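Local coordinates for GGDEF family protein (Vibrio cholerae, PDB 5GZS) that binds arginine through its periplasmic portion, and probably uses that binding to regulate cyclic di-GMP synthesis by its diguanylate cyclase domain, at residues D22-H27 with G180-Y185; L260-E265 with P428-A433; V316-Y321 with Q369-K374. All coordinates share one frame; numbering follows the deposited sequence.

Contact 1 of 3, residues D22-H27 with G180-Y185; sequences DSIAHH and GKIEKY
His27 and Tyr185 show how two helices can meet through a pair of stacked rings. One face of the imidazole carries the CE1 corner of the tyrosine, and the rings form an offset stack, their centroids 4.0 Å apart and their planes inclined by 21°. The rim of the tyrosine ring has other company: Ser23 OG and Ile24 CG1 both lie near the ring plane, the first by the hydroxyl end and the second 3.7 Å from CD2. Tyr185 has its CG anti to the backbone N (chi1 169°), which carries the ring across to helix 15-28. There its OH is hydrogen-bonded to Ser23 OG at 2.9 Å, and either hydroxyl could be the donor.

Beside the rings runs an aliphatic strip. Ile24 and Ile182 meet at about a right angle, with Ile24 CD1 3.8 Å from Ile182 CG2 and Ile24 CG2 3.9 Å from Ile182 CG1. Leu30 and Phe54, in loops nearby, extend this patch on the Ile24 and Ile182 sides. The axes of the two helical segments pass 11.0 Å apart at their closest and cross at 114°, a spacing bridged mainly by side chains.

Both helices fall in the first solute-binding-like region. The chemistry is graded, from buried isoleucines to an exposed histidine, with Tyr185 touching Ile24 and His27. The stack with His27 and the packing of Ile24 at the ring edge limit rotation of the tyrosine about its ring bond, while the bond to Ser23 holds the far end of the side chain in position.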
loop_
_atom_site.group_PDB
_atom_site.type_symbol
_atom_site.label_atom_id
_atom_site.label_comp_id
_atom_site.label_asym_id
_atom_site.label_seq_id
_atom_site.Cartn_x
_atom_site.Cartn_y
_atom_site.Cartn_z
ATOM N N ASP A 22 32.733 22.090 13.625
ATOM C CA ASP A 22 33.970 22.502 12.987
ATOM C C ASP A 22 33.655 23.615 11.988
ATOM O O ASP A 22 34.369 24.608 11.910
ATOM C CB ASP A 22 34.648 21.354 12.230
ATOM C CG ASP A 22 35.119 20.218 13.127
ATOM O OD1 ASP A 22 35.105 20.380 14.380
ATOM O OD2 ASP A 22 35.521 19.159 12.552
ATOM N N SER A 23 32.597 23.453 11.200
ATOM C CA SER A 23 32.353 24.435 10.172
ATOM C C SER A 23 31.992 25.789 10.836
ATOM O O SER A 23 32.465 26.840 10.424
ATOM C CB SER A 23 31.264 23.959 9.214
ATOM O OG SER A 23 31.069 24.897 8.155
ATOM N N ILE A 24 31.205 25.727 11.902
ATOM C CA ILE A 24 30.790 26.894 12.649
ATOM C C ILE A 24 31.938 27.486 13.447
ATOM O O ILE A 24 32.085 28.706 13.524
ATOM C CB ILE A 24 29.652 26.550 13.613
ATOM C CG1 ILE A 24 28.367 26.222 12.846
ATOM C CG2 ILE A 24 29.441 27.673 14.601
ATOM C CD1 ILE A 24 27.448 25.244 13.605
ATOM N N ALA A 25 32.746 26.610 14.051
ATOM C CA ALA A 25 33.833 27.071 14.909
ATOM C C ALA A 25 34.694 27.967 14.078
ATOM O O ALA A 25 35.071 29.059 14.492
ATOM C CB ALA A 25 34.643 25.928 15.453
ATOM N N HIS A 26 34.969 27.523 12.885
ATOM C CA HIS A 26 35.873 28.185 12.026
ATOM C C HIS A 26 35.269 29.427 11.444
ATOM O O HIS A 26 35.943 30.410 11.258
ATOM C CB HIS A 26 36.289 27.242 10.936
ATOM C CG HIS A 26 37.225 27.846 9.953
ATOM N ND1 HIS A 26 38.561 27.997 10.203
ATOM C CD2 HIS A 26 37.017 28.353 8.727
ATOM C CE1 HIS A 26 39.137 28.555 9.167
ATOM N NE2 HIS A 26 38.219 28.787 8.262
ATOM N N HIS A 27 33.991 29.389 11.147
ATOM C CA HIS A 27 33.393 30.517 10.469
ATOM C C HIS A 27 33.262 31.710 11.412
ATOM O O HIS A 27 33.531 32.848 11.010
ATOM C CB HIS A 27 32.038 30.137 9.895
ATOM C CG HIS A 27 31.430 31.197 9.028
ATOM N ND1 HIS A 27 30.388 32.000 9.453
ATOM C CD2 HIS A 27 31.688 31.554 7.748
ATOM C CE1 HIS A 27 30.036 32.811 8.473
ATOM N NE2 HIS A 27 30.800 32.552 7.424
ATOM N N GLY A 180 21.101 31.962 17.269
ATOM C CA GLY A 180 20.537 32.588 16.083
ATOM C C GLY A 180 21.512 32.635 14.923
ATOM O O GLY A 180 21.205 32.175 13.823
ATOM N N LYS A 181 22.698 33.181 15.183
ATOM C CA LYS A 181 23.757 33.265 14.187
ATOM C C LYS A 181 24.126 31.887 13.681
ATOM O O LYS A 181 24.370 31.720 12.491
ATOM C CB LYS A 181 24.995 33.953 14.773
ATOM C CG LYS A 181 24.688 35.147 15.666
ATOM C CD LYS A 181 25.947 35.737 16.303
ATOM C CE LYS A 181 26.588 36.813 15.432
ATOM N NZ LYS A 181 27.448 36.196 14.380
ATOM N N ILE A 182 24.171 30.902 14.583
ATOM C CA ILE A 182 24.500 29.524 14.195
ATOM C C ILE A 182 23.429 28.966 13.270
ATOM O O ILE A 182 23.734 28.337 12.247
ATOM C CB ILE A 182 24.630 28.585 15.408
ATOM C CG1 ILE A 182 26.002 28.702 16.064
ATOM C CG2 ILE A 182 24.406 27.145 14.980
ATOM C CD1 ILE A 182 26.006 28.104 17.452
ATOM N N GLU A 183 22.173 29.215 13.645
ATOM C CA GLU A 183 21.038 28.811 12.838
ATOM C C GLU A 183 21.118 29.385 11.431
ATOM O O GLU A 183 21.027 28.641 10.452
ATOM C CB GLU A 183 19.728 29.244 13.486
ATOM C CG GLU A 183 18.526 28.659 12.780
ATOM C CD GLU A 183 17.210 29.016 13.452
ATOM O OE1 GLU A 183 16.363 29.653 12.792
ATOM O OE2 GLU A 183 17.016 28.651 14.628
ATOM N N LYS A 184 21.320 30.694 11.329
ATOM C CA LYS A 184 21.308 31.352 10.025
ATOM C C LYS A 184 22.467 30.902 9.134
ATOM O O LYS A 184 22.344 30.842 7.903
ATOM C CB LYS A 184 21.334 32.866 10.200
ATOM C CG LYS A 184 21.247 33.662 8.881
ATOM C CD LYS A 184 21.202 35.191 9.132
ATOM C CE LYS A 184 21.356 36.018 7.843
ATOM N NZ LYS A 184 20.229 35.865 6.864
ATOM N N TYR A 185 23.593 30.574 9.761
ATOM C CA TYR A 185 24.770 30.144 9.018
ATOM C C TYR A 185 24.556 28.739 8.454
ATOM O O TYR A 185 24.985 28.430 7.325
ATOM C CB TYR A 185 26.008 30.187 9.923
ATOM C CG TYR A 185 27.232 29.522 9.343
ATOM C CD1 TYR A 185 27.926 30.095 8.271
ATOM C CD2 TYR A 185 27.704 28.331 9.867
ATOM C CE1 TYR A 185 29.033 29.488 7.741
ATOM C CE2 TYR A 185 28.827 27.723 9.342
ATOM C CZ TYR A 185 29.487 28.307 8.294
ATOM O OH TYR A 185 30.591 27.682 7.778
#

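Contact 2 of 3, residues L260-E265 with P428-A433; sequences LLLKCE and PLFSRA
Leu260 meets Leu429, Phe430 and Ala433 with a single branched side chain, a good example of how one leucine can address three residues on one side of a helix. Its CB is aimed at helix 421-435, and with CG anti to the carbonyl carbon (chi1 -56°) the branch point comes to rest 3.9 Å from Ala433 CB. From there the two methyls part. CD1 sits over the Phe430 ring in a CH-pi contact, 3.9 Å from the ring centroid and only 8° off the normal. CD2 turns instead to the preceding residue, 3.8 Å from Leu429 O and 4.1 Å from Leu429 CB. Leu262 adds a second methyl to the aromatic ring, its CD1 4.0 Å from Phe430 CE1.

Between these two leucines the chain leaves helix 248-259 through a Schellman motif at Leu261, and both leucines touch Phe430. Strand 264-266 then pairs with strand 226-230, and Cys264 is tied back to Cys257 by a disulfide. Leu260 also rests on Leu211 and Val215 of helix 189-218, while Phe430 and Ala433 lean on Ala256, which places the contact at a buried junction of three helices beside the edge of a sheet.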
loop_
_atom_site.group_PDB
_atom_site.type_symbol
_atom_site.label_atom_id
_atom_site.label_comp_id
_atom_site.label_asym_id
_atom_site.label_seq_id
_atom_site.Cartn_x
_atom_site.Cartn_y
_atom_site.Cartn_z
ATOM N N LEU A 260 29.742 -3.831 -5.296
ATOM C CA LEU A 260 30.425 -4.984 -4.725
ATOM C C LEU A 260 31.844 -5.144 -5.252
ATOM O O LEU A 260 32.551 -6.084 -4.879
ATOM C CB LEU A 260 29.640 -6.265 -5.001
ATOM C CG LEU A 260 28.185 -6.337 -4.554
ATOM C CD1 LEU A 260 27.433 -7.270 -5.507
ATOM C CD2 LEU A 260 28.105 -6.851 -3.126
ATOM N N LEU A 261 32.243 -4.221 -6.117
ATOM C CA LEU A 261 33.547 -4.236 -6.767
ATOM C C LEU A 261 33.789 -5.528 -7.505
ATOM O O LEU A 261 34.928 -5.994 -7.594
ATOM C CB LEU A 261 34.672 -3.998 -5.770
ATOM C CG LEU A 261 34.797 -2.584 -5.209
ATOM C CD1 LEU A 261 36.171 -2.471 -4.605
ATOM C CD2 LEU A 261 34.584 -1.538 -6.290
ATOM N N LEU A 262 32.714 -6.092 -8.050
ATOM C CA LEU A 262 32.832 -7.155 -9.030
ATOM C C LEU A 262 32.746 -6.579 -10.433
ATOM O O LEU A 262 32.096 -5.561 -10.662
ATOM C CB LEU A 262 31.732 -8.188 -8.853
ATOM C CG LEU A 262 31.406 -8.669 -7.453
ATOM C CD1 LEU A 262 30.084 -9.324 -7.537
ATOM C CD2 LEU A 262 32.468 -9.651 -6.951
ATOM N N LYS A 263 33.356 -7.258 -11.386
ATOM C CA LYS A 263 33.298 -6.815 -12.766
ATOM C C LYS A 263 32.223 -7.600 -13.506
ATOM O O LYS A 263 32.254 -8.823 -13.546
ATOM C CB LYS A 263 34.671 -6.981 -13.440
ATOM C CG LYS A 263 35.501 -8.124 -12.889
ATOM C CD LYS A 263 36.981 -8.037 -13.308
ATOM C CE LYS A 263 37.636 -6.796 -12.742
ATOM N NZ LYS A 263 39.123 -6.852 -12.867
ATOM N N CYS A 264 31.270 -6.891 -14.092
ATOM C CA CYS A 264 30.205 -7.537 -14.841
ATOM C C CYS A 264 30.209 -7.054 -16.252
ATOM O O CYS A 264 30.398 -5.872 -16.522
ATOM C CB CYS A 264 28.823 -7.255 -14.257
ATOM S SG CYS A 264 28.640 -7.559 -12.553
ATOM N N GLU A 265 29.903 -7.948 -17.152
ATOM C CA GLU A 265 29.898 -7.643 -18.541
ATOM C C GLU A 265 28.561 -8.055 -19.095
ATOM O O GLU A 265 28.185 -9.176 -18.967
ATOM C CB GLU A 265 30.993 -8.470 -19.179
ATOM C CG GLU A 265 31.126 -8.383 -20.664
ATOM C CD GLU A 265 32.415 -8.967 -21.151
ATOM O OE1 GLU A 265 33.457 -8.337 -21.037
ATOM O OE2 GLU A 265 32.390 -10.070 -21.647
ATOM N N PRO A 428 22.738 -13.588 -2.383
ATOM C CA PRO A 428 22.559 -12.818 -1.133
ATOM C C PRO A 428 23.348 -11.532 -1.112
ATOM O O PRO A 428 22.861 -10.538 -0.575
ATOM C CB PRO A 428 23.087 -13.751 -0.043
ATOM C CG PRO A 428 22.970 -15.101 -0.625
ATOM C CD PRO A 428 23.237 -14.947 -2.101
ATOM N N LEU A 429 24.551 -11.559 -1.679
ATOM C CA LEU A 429 25.368 -10.359 -1.788
ATOM C C LEU A 429 24.662 -9.318 -2.643
ATOM O O LEU A 429 24.611 -8.136 -2.277
ATOM C CB LEU A 429 26.741 -10.690 -2.368
ATOM C CG LEU A 429 27.565 -11.541 -1.407
ATOM C CD1 LEU A 429 28.778 -12.163 -2.090
ATOM C CD2 LEU A 429 27.961 -10.672 -0.194
ATOM N N PHE A 430 24.098 -9.746 -3.770
ATOM C CA PHE A 430 23.414 -8.795 -4.639
ATOM C C PHE A 430 22.182 -8.218 -3.922
ATOM O O PHE A 430 21.851 -7.054 -4.107
ATOM C CB PHE A 430 23.042 -9.437 -5.990
ATOM C CG PHE A 430 24.109 -9.254 -7.069
ATOM C CD1 PHE A 430 25.197 -10.113 -7.154
ATOM C CD2 PHE A 430 24.035 -8.214 -7.963
ATOM C CE1 PHE A 430 26.181 -9.936 -8.128
ATOM C CE2 PHE A 430 25.013 -8.022 -8.940
ATOM C CZ PHE A 430 26.088 -8.888 -9.028
ATOM N N SER A 431 21.525 -9.003 -3.072
ATOM C CA SER A 431 20.421 -8.442 -2.291
ATOM C C SER A 431 20.857 -7.205 -1.475
ATOM O O SER A 431 20.206 -6.147 -1.526
ATOM C CB SER A 431 19.835 -9.500 -1.379
ATOM O OG SER A 431 19.218 -10.520 -2.140
ATOM N N ARG A 432 21.972 -7.316 -0.755
ATOM C CA ARG A 432 22.492 -6.170 -0.011
ATOM C C ARG A 432 22.841 -5.014 -0.923
ATOM O O ARG A 432 22.478 -3.881 -0.635
ATOM C CB ARG A 432 23.710 -6.567 0.806
ATOM C CG ARG A 432 23.399 -7.602 1.868
ATOM C CD ARG A 432 24.668 -8.043 2.579
ATOM N NE ARG A 432 25.353 -6.937 3.246
ATOM C CZ ARG A 432 26.444 -7.103 3.983
ATOM N NH1 ARG A 432 26.949 -8.324 4.133
ATOM N NH2 ARG A 432 27.029 -6.066 4.563
ATOM N N ALA A 433 23.538 -5.276 -2.024
ATOM C CA ALA A 433 23.929 -4.166 -2.895
ATOM C C ALA A 433 22.697 -3.398 -3.377
ATOM O O ALA A 433 22.695 -2.167 -3.432
ATOM C CB ALA A 433 24.741 -4.663 -4.086
#

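Contact 3 of 3, residues V316-Y321 with Q369-K374; sequences VKREHY and QALLNK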
loop_
_atom_site.group_PDB
_atom_site.type_symbol
_atom_site.label_atom_id
_atom_site.label_comp_id
_atom_site.label_asym_id
_atom_site.label_seq_id
_atom_site.Cartn_x
_atom_site.Cartn_y
_atom_site.Cartn_z
ATOM N N VAL A 316 -5.444 -5.409 -20.884
ATOM C CA VAL A 316 -5.553 -4.577 -22.058
ATOM C C VAL A 316 -6.763 -5.044 -22.850
ATOM O O VAL A 316 -6.928 -6.245 -23.085
ATOM C CB VAL A 316 -4.286 -4.629 -22.906
ATOM C CG1 VAL A 316 -4.519 -3.952 -24.231
ATOM C CG2 VAL A 316 -3.144 -3.965 -22.166
ATOM N N LYS A 317 -7.616 -4.091 -23.226
ATOM C CA LYS A 317 -8.853 -4.377 -23.952
ATOM C C LYS A 317 -8.982 -3.496 -25.181
ATOM O O LYS A 317 -8.394 -2.416 -25.234
ATOM C CB LYS A 317 -10.075 -4.156 -23.056
ATOM C CG LYS A 317 -10.282 -2.693 -22.602
ATOM C CD LYS A 317 -11.384 -2.593 -21.552
ATOM C CE LYS A 317 -11.764 -1.152 -21.260
ATOM N NZ LYS A 317 -12.569 -0.569 -22.348
ATOM N N ARG A 318 -9.759 -3.959 -26.158
ATOM C CA ARG A 318 -10.149 -3.129 -27.283
ATOM C C ARG A 318 -10.819 -1.880 -26.729
ATOM O O ARG A 318 -11.620 -1.964 -25.796
ATOM C CB ARG A 318 -11.083 -3.889 -28.225
ATOM C CG ARG A 318 -10.387 -4.285 -29.497
ATOM C CD ARG A 318 -11.134 -5.316 -30.290
ATOM N NE ARG A 318 -11.333 -6.564 -29.564
ATOM C CZ ARG A 318 -12.523 -6.990 -29.155
ATOM N NH1 ARG A 318 -13.601 -6.265 -29.408
ATOM N NH2 ARG A 318 -12.639 -8.140 -28.506
ATOM N N GLU A 319 -10.452 -0.724 -27.271
ATOM C CA GLU A 319 -10.986 0.562 -26.829
ATOM C C GLU A 319 -12.525 0.582 -26.916
ATOM O O GLU A 319 -13.084 -0.022 -27.822
ATOM C CB GLU A 319 -10.394 1.675 -27.682
ATOM C CG GLU A 319 -10.739 3.059 -27.229
ATOM C CD GLU A 319 -10.273 4.136 -28.187
ATOM O OE1 GLU A 319 -9.282 3.891 -28.892
ATOM O OE2 GLU A 319 -10.885 5.223 -28.252
ATOM N N HIS A 320 -13.190 1.275 -25.992
ATOM C CA HIS A 320 -14.647 1.472 -26.055
ATOM C C HIS A 320 -15.480 0.213 -25.783
ATOM O O HIS A 320 -16.711 0.254 -25.768
ATOM C CB HIS A 320 -15.043 2.075 -27.407
ATOM C CG HIS A 320 -14.739 3.534 -27.530
ATOM N ND1 HIS A 320 -13.464 4.042 -27.398
ATOM C CD2 HIS A 320 -15.543 4.596 -27.773
ATOM C CE1 HIS A 320 -13.497 5.354 -27.554
ATOM N NE2 HIS A 320 -14.746 5.715 -27.783
ATOM N N TYR A 321 -14.788 -0.897 -25.569
ATOM C CA TYR A 321 -15.373 -2.200 -25.297
ATOM C C TYR A 321 -15.676 -2.471 -23.819
ATOM O O TYR A 321 -14.756 -2.608 -23.006
ATOM C CB TYR A 321 -14.423 -3.279 -25.818
ATOM C CG TYR A 321 -14.825 -4.701 -25.488
ATOM C CD1 TYR A 321 -15.717 -5.393 -26.299
ATOM C CD2 TYR A 321 -14.284 -5.366 -24.395
ATOM C CE1 TYR A 321 -16.084 -6.685 -26.018
ATOM C CE2 TYR A 321 -14.649 -6.664 -24.102
ATOM C CZ TYR A 321 -15.552 -7.320 -24.922
ATOM O OH TYR A 321 -15.921 -8.617 -24.647
ATOM N N GLN A 369 -1.996 -8.752 -31.617
ATOM C CA GLN A 369 -2.741 -8.798 -32.880
ATOM C C GLN A 369 -4.053 -9.584 -32.734
ATOM O O GLN A 369 -5.052 -9.314 -33.422
ATOM C CB GLN A 369 -1.879 -9.393 -34.002
ATOM C CG GLN A 369 -0.994 -8.362 -34.715
ATOM C CD GLN A 369 -1.786 -7.416 -35.610
ATOM O OE1 GLN A 369 -2.827 -7.784 -36.178
ATOM N NE2 GLN A 369 -1.302 -6.185 -35.728
ATOM N N ALA A 370 -4.048 -10.543 -31.816
ATOM C CA ALA A 370 -5.246 -11.303 -31.504
ATOM C C ALA A 370 -6.327 -10.404 -30.914
ATOM O O ALA A 370 -7.503 -10.541 -31.244
ATOM C CB ALA A 370 -4.911 -12.419 -30.554
ATOM N N LEU A 371 -5.924 -9.488 -30.033
ATOM C CA LEU A 371 -6.870 -8.553 -29.427
ATOM C C LEU A 371 -7.456 -7.645 -30.501
ATOM O O LEU A 371 -8.667 -7.407 -30.540
ATOM C CB LEU A 371 -6.196 -7.727 -28.332
ATOM C CG LEU A 371 -7.052 -6.617 -27.726
ATOM C CD1 LEU A 371 -8.238 -7.229 -26.987
ATOM C CD2 LEU A 371 -6.251 -5.702 -26.802
ATOM N N LEU A 372 -6.580 -7.156 -31.377
ATOM C CA LEU A 372 -6.968 -6.300 -32.501
ATOM C C LEU A 372 -7.887 -7.013 -33.480
ATOM O O LEU A 372 -8.854 -6.422 -33.971
ATOM C CB LEU A 372 -5.730 -5.795 -33.236
ATOM C CG LEU A 372 -4.848 -4.861 -32.409
ATOM C CD1 LEU A 372 -3.570 -4.489 -33.153
ATOM C CD2 LEU A 372 -5.656 -3.624 -32.054
ATOM N N ASN A 373 -7.600 -8.284 -33.755
ATOM C CA ASN A 373 -8.432 -9.057 -34.682
ATOM C C ASN A 373 -9.741 -9.569 -34.052
ATOM O O ASN A 373 -10.469 -10.327 -34.686
ATOM C CB ASN A 373 -7.633 -10.243 -35.255
ATOM C CG ASN A 373 -6.421 -9.806 -36.095
ATOM O OD1 ASN A 373 -5.907 -8.693 -35.955
ATOM N ND2 ASN A 373 -5.956 -10.697 -36.964
ATOM N N LYS A 374 -10.038 -9.146 -32.816
ATOM C CA LYS A 374 -11.196 -9.629 -32.035
ATOM C C LYS A 374 -11.212 -11.157 -31.852
ATOM O O LYS A 374 -12.248 -11.748 -31.530
ATOM C CB LYS A 374 -12.519 -9.184 -32.671
ATOM C CG LYS A 374 -12.715 -7.679 -32.749
ATOM C CD LYS A 374 -13.959 -7.334 -33.559
ATOM C CE LYS A 374 -14.032 -5.846 -33.881
ATOM N NZ LYS A 374 -14.271 -5.011 -32.667
#
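Arg318 and Leu371 are the closest pair of the two backbones, 6.7 Å between CA atoms, at a point where both chains change course. Strand 312-318 gives way to a type II turn from Arg318 to Tyr321. Helix 364-372 ends just before Asn373, and Lys374, with positive phi, follows.

Such a helix end leaves carbonyls to be satisfied, and Leu371 O receives two donors: Lys374 N at 3.2 Å and, from the strand, Arg318 NE at 3.0 Å, the latter a weak bond bent to 129°. The carbonyl oxygen lies at the edge of the guanidinium, near its plane, while Lys374 CG lies over one face, toward its rim, 3.5 Å above the plane. A bend at chi3 (-60°) swings the arginine tip round to this position. Arg318 NH1 and Lys374 NZ come within 3.6 Å, a proximity that Asp377 probably eases, since it forms a salt bridge with Arg318 NH2; Val376 O takes a further bond from the same nitrogen. Deeper in, Leu371 CD2 packs against Val316 CG1 at 3.6 Å, the two side chains crossing at about a right angle. Ile379 of the next strand touches both.

On the other side of the strand, Lys317 NZ bonds Tyr321 O across the turn at 3.1 Å and also forms a salt bridge with Asp323.

Helix 364-372 links the parallel strands 359-361 and 378-382 in a beta-alpha-beta crossover that passes over strand 337-340, and strand 312-318 runs antiparallel next to 378-382. This is the alpha/beta layering of a solute-binding-protein lobe, here in the second solute-binding-like region.

Burial and chemistry go together here. Contact 2 is the core example, wholly buried, about 16 Å from the chain centre and built from apolar side chains. Contacts 1 and 3 are partly buried and lie on opposite sides of that centre, their own centres about 65 Å apart; each has aliphatic groups inside and polar groups toward solvent. Their outer parts differ: contact 1, helix against helix, uses aromatic stacking and a hydroxyl pair, whereas contact 3, strand end against helix end, uses charge and a carbonyl. No element is shared. Contacts 1 and 3 fall in different solute-binding-like regions, and contact 3 forms within the chain that contact 2 closes.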